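Local coordinates for antifreeze protein (Marinomonas primoryensis, PDB 3P4G), which probably binds to ice crystals through ordered, anchored waters on a right-handed, calcium-dependent beta-helix, as a hyperactive antifreeze protein of an Antarctic bacterium, at residues 280-285 with 304-309. Numbering follows the deposited sequence.
Sequences IYLKFY and EHIRVS. With CA (calcium ion), chain Q.
The carbonyl O of Y285 accepts a hydrogen bond from the backbone N of S309 at 2.8 Å, just beyond the type I turn of 282-285. This bond closes a parallel pairing in which strand 305-308, after a helical excursion, extends the row of parallel beta-helix strands by one beyond strand 279-282. In the regular part, I280 O takes the N-H of R307 at 3.0 Å, and R307 O that of L282 at 2.9 Å. On one face I280 and I306 lie side by side, CG2 to CG1 3.8 Å, while CD1 of L282 slants across to CG2 of I306 and CG1 of V308; V300 of helix 294-300 touches both isoleucines. On the other face, with CG turned away from the backbone N (chi1 -180°), the Y281 ring brings CD1 and CE1 against the R307 methylenes, CD1 to CG 3.6 Å. The guanidinium stands 80° to that ring, and its NE bonds to A318 O. With an alanine at Y281, the R307 methylenes are likely to lose their aromatic neighbour, and a gap to open beside F320. E304 chelates calcium through both carboxylate oxygens, OE1 at 2.6 Å, in a site shared with N274, G276, D278 and two waters. The end coil of the beta-helix thus has its backbone edge paired and its apolar side chains covered by strand 305-308, whose start the calcium fixes.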
loop_
_atom_site.group_PDB
_atom_site.type_symbol
_atom_site.label_atom_id
_atom_site.label_comp_id
_atom_site.label_asym_id
_atom_site.label_seq_id
_atom_site.Cartn_x
_atom_site.Cartn_y
_atom_site.Cartn_z
ATOM N N ILE A 280 7.980 18.873 -16.732
ATOM C CA ILE A 280 9.024 17.917 -16.325
ATOM C C ILE A 280 10.231 18.712 -15.861
ATOM O O ILE A 280 10.641 19.678 -16.522
ATOM C CB ILE A 280 9.367 16.866 -17.435
ATOM C CG1 ILE A 280 10.315 15.780 -16.878
ATOM C CG2 ILE A 280 10.016 17.498 -18.720
ATOM C CD1 ILE A 280 10.679 14.684 -17.881
ATOM N N TYR A 281 10.862 18.248 -14.772
ATOM C CA TYR A 281 12.058 18.873 -14.265
ATOM C C TYR A 281 13.154 17.814 -14.317
ATOM O O TYR A 281 13.068 16.805 -13.635
ATOM C CB TYR A 281 11.828 19.287 -12.806
ATOM C CG TYR A 281 12.993 19.968 -12.119
ATOM C CD1 TYR A 281 13.997 20.635 -12.853
ATOM C CD2 TYR A 281 13.052 20.017 -10.714
ATOM C CE1 TYR A 281 15.044 21.269 -12.227
ATOM C CE2 TYR A 281 14.141 20.661 -10.062
ATOM C CZ TYR A 281 15.110 21.288 -10.832
ATOM O OH TYR A 281 16.194 21.925 -10.218
ATOM N N LEU A 282 14.154 18.066 -15.141
ATOM C CA LEU A 282 15.302 17.160 -15.318
ATOM C C LEU A 282 16.432 17.701 -14.465
ATOM O O LEU A 282 17.323 18.400 -14.969
ATOM C CB LEU A 282 15.729 17.147 -16.787
ATOM C CG LEU A 282 14.658 16.680 -17.801
ATOM C CD1 LEU A 282 15.091 16.897 -19.260
ATOM C CD2 LEU A 282 14.336 15.186 -17.578
ATOM N N LYS A 283 16.406 17.380 -13.178
ATOM C CA LYS A 283 17.346 18.016 -12.236
ATOM C C LYS A 283 18.790 17.549 -12.490
ATOM O O LYS A 283 19.755 18.255 -12.157
ATOM C CB LYS A 283 16.924 17.653 -10.823
ATOM C CG LYS A 283 17.727 18.279 -9.676
ATOM C CD LYS A 283 16.880 18.180 -8.383
ATOM C CE LYS A 283 17.250 19.303 -7.425
ATOM N NZ LYS A 283 18.578 19.062 -6.747
ATOM N N PHE A 284 18.951 16.381 -13.113
ATOM C CA PHE A 284 20.273 15.754 -13.307
ATOM C C PHE A 284 21.055 16.287 -14.522
ATOM O O PHE A 284 22.273 16.077 -14.619
ATOM C CB PHE A 284 20.092 14.231 -13.410
ATOM C CG PHE A 284 21.383 13.413 -13.356
ATOM C CD1 PHE A 284 21.986 13.114 -12.147
ATOM C CD2 PHE A 284 21.953 12.903 -14.541
ATOM C CE1 PHE A 284 23.156 12.318 -12.099
ATOM C CE2 PHE A 284 23.119 12.122 -14.513
ATOM C CZ PHE A 284 23.698 11.818 -13.267
ATOM N N TYR A 285 20.371 16.987 -15.419
ATOM C CA TYR A 285 20.959 17.411 -16.694
ATOM C C TYR A 285 20.982 18.915 -16.801
ATOM O O TYR A 285 19.971 19.572 -16.546
ATOM C CB TYR A 285 20.121 16.858 -17.850
ATOM C CG TYR A 285 20.043 15.353 -17.874
ATOM C CD1 TYR A 285 18.976 14.663 -17.221
ATOM C CD2 TYR A 285 21.023 14.608 -18.552
ATOM C CE1 TYR A 285 18.896 13.286 -17.273
ATOM C CE2 TYR A 285 20.964 13.234 -18.594
ATOM C CZ TYR A 285 19.905 12.577 -17.939
ATOM O OH TYR A 285 19.842 11.222 -18.001
ATOM N N GLU A 304 4.914 19.817 -22.278
ATOM C CA GLU A 304 4.733 21.240 -22.593
ATOM C C GLU A 304 5.809 22.145 -21.947
ATOM O O GLU A 304 6.207 23.166 -22.528
ATOM C CB GLU A 304 3.324 21.703 -22.238
ATOM C CG GLU A 304 2.262 21.121 -23.139
ATOM C CD GLU A 304 1.841 19.692 -22.836
ATOM O OE1 GLU A 304 2.124 19.130 -21.736
ATOM O OE2 GLU A 304 1.142 19.150 -23.710
ATOM N N HIS A 305 6.267 21.789 -20.760
ATOM C CA HIS A 305 7.205 22.627 -20.043
ATOM C C HIS A 305 8.353 21.788 -19.579
ATOM O O HIS A 305 8.140 20.747 -18.978
ATOM C CB HIS A 305 6.536 23.287 -18.833
ATOM C CG HIS A 305 5.226 23.919 -19.170
ATOM N ND1 HIS A 305 5.132 25.173 -19.738
ATOM C CD2 HIS A 305 3.972 23.409 -19.166
ATOM C CE1 HIS A 305 3.859 25.438 -19.985
ATOM N NE2 HIS A 305 3.131 24.386 -19.641
ATOM N N ILE A 306 9.562 22.295 -19.756
ATOM C CA ILE A 306 10.747 21.486 -19.469
ATOM C C ILE A 306 11.787 22.358 -18.801
ATOM O O ILE A 306 12.256 23.336 -19.392
ATOM C CB ILE A 306 11.393 20.800 -20.726
ATOM C CG1 ILE A 306 10.352 19.993 -21.509
ATOM C CG2 ILE A 306 12.604 19.905 -20.294
ATOM C CD1 ILE A 306 10.914 19.466 -22.920
ATOM N N ARG A 307 12.109 22.023 -17.558
ATOM C CA ARG A 307 13.173 22.726 -16.840
ATOM C C ARG A 307 14.358 21.779 -16.683
ATOM O O ARG A 307 14.168 20.598 -16.453
ATOM C CB ARG A 307 12.659 23.205 -15.456
ATOM C CG ARG A 307 13.796 23.813 -14.586
ATOM C CD ARG A 307 13.284 24.439 -13.318
ATOM N NE ARG A 307 12.410 25.606 -13.560
ATOM C CZ ARG A 307 12.825 26.846 -13.821
ATOM N NH1 ARG A 307 14.125 27.139 -13.895
ATOM N NH2 ARG A 307 11.928 27.815 -13.984
ATOM N N VAL A 308 15.582 22.294 -16.831
ATOM C CA VAL A 308 16.798 21.479 -16.569
ATOM C C VAL A 308 17.526 22.074 -15.373
ATOM O O VAL A 308 16.997 22.989 -14.734
ATOM C CB VAL A 308 17.672 21.311 -17.845
ATOM C CG1 VAL A 308 16.895 20.532 -18.925
ATOM C CG2 VAL A 308 18.122 22.668 -18.406
ATOM N N SER A 309 18.730 21.578 -15.046
ATOM C CA SER A 309 19.298 21.951 -13.725
ATOM C C SER A 309 19.642 23.429 -13.608
ATOM O O SER A 309 19.641 24.004 -12.496
ATOM C CB SER A 309 20.543 21.119 -13.413
ATOM O OG SER A 309 21.572 21.477 -14.312
HETATM CA CA CA Q . 0.369 17.241 -22.315
HETATM O O HOH W 1 2.301 15.933 -22.879
HETATM O O HOH W 2 -1.109 17.159 -24.301
#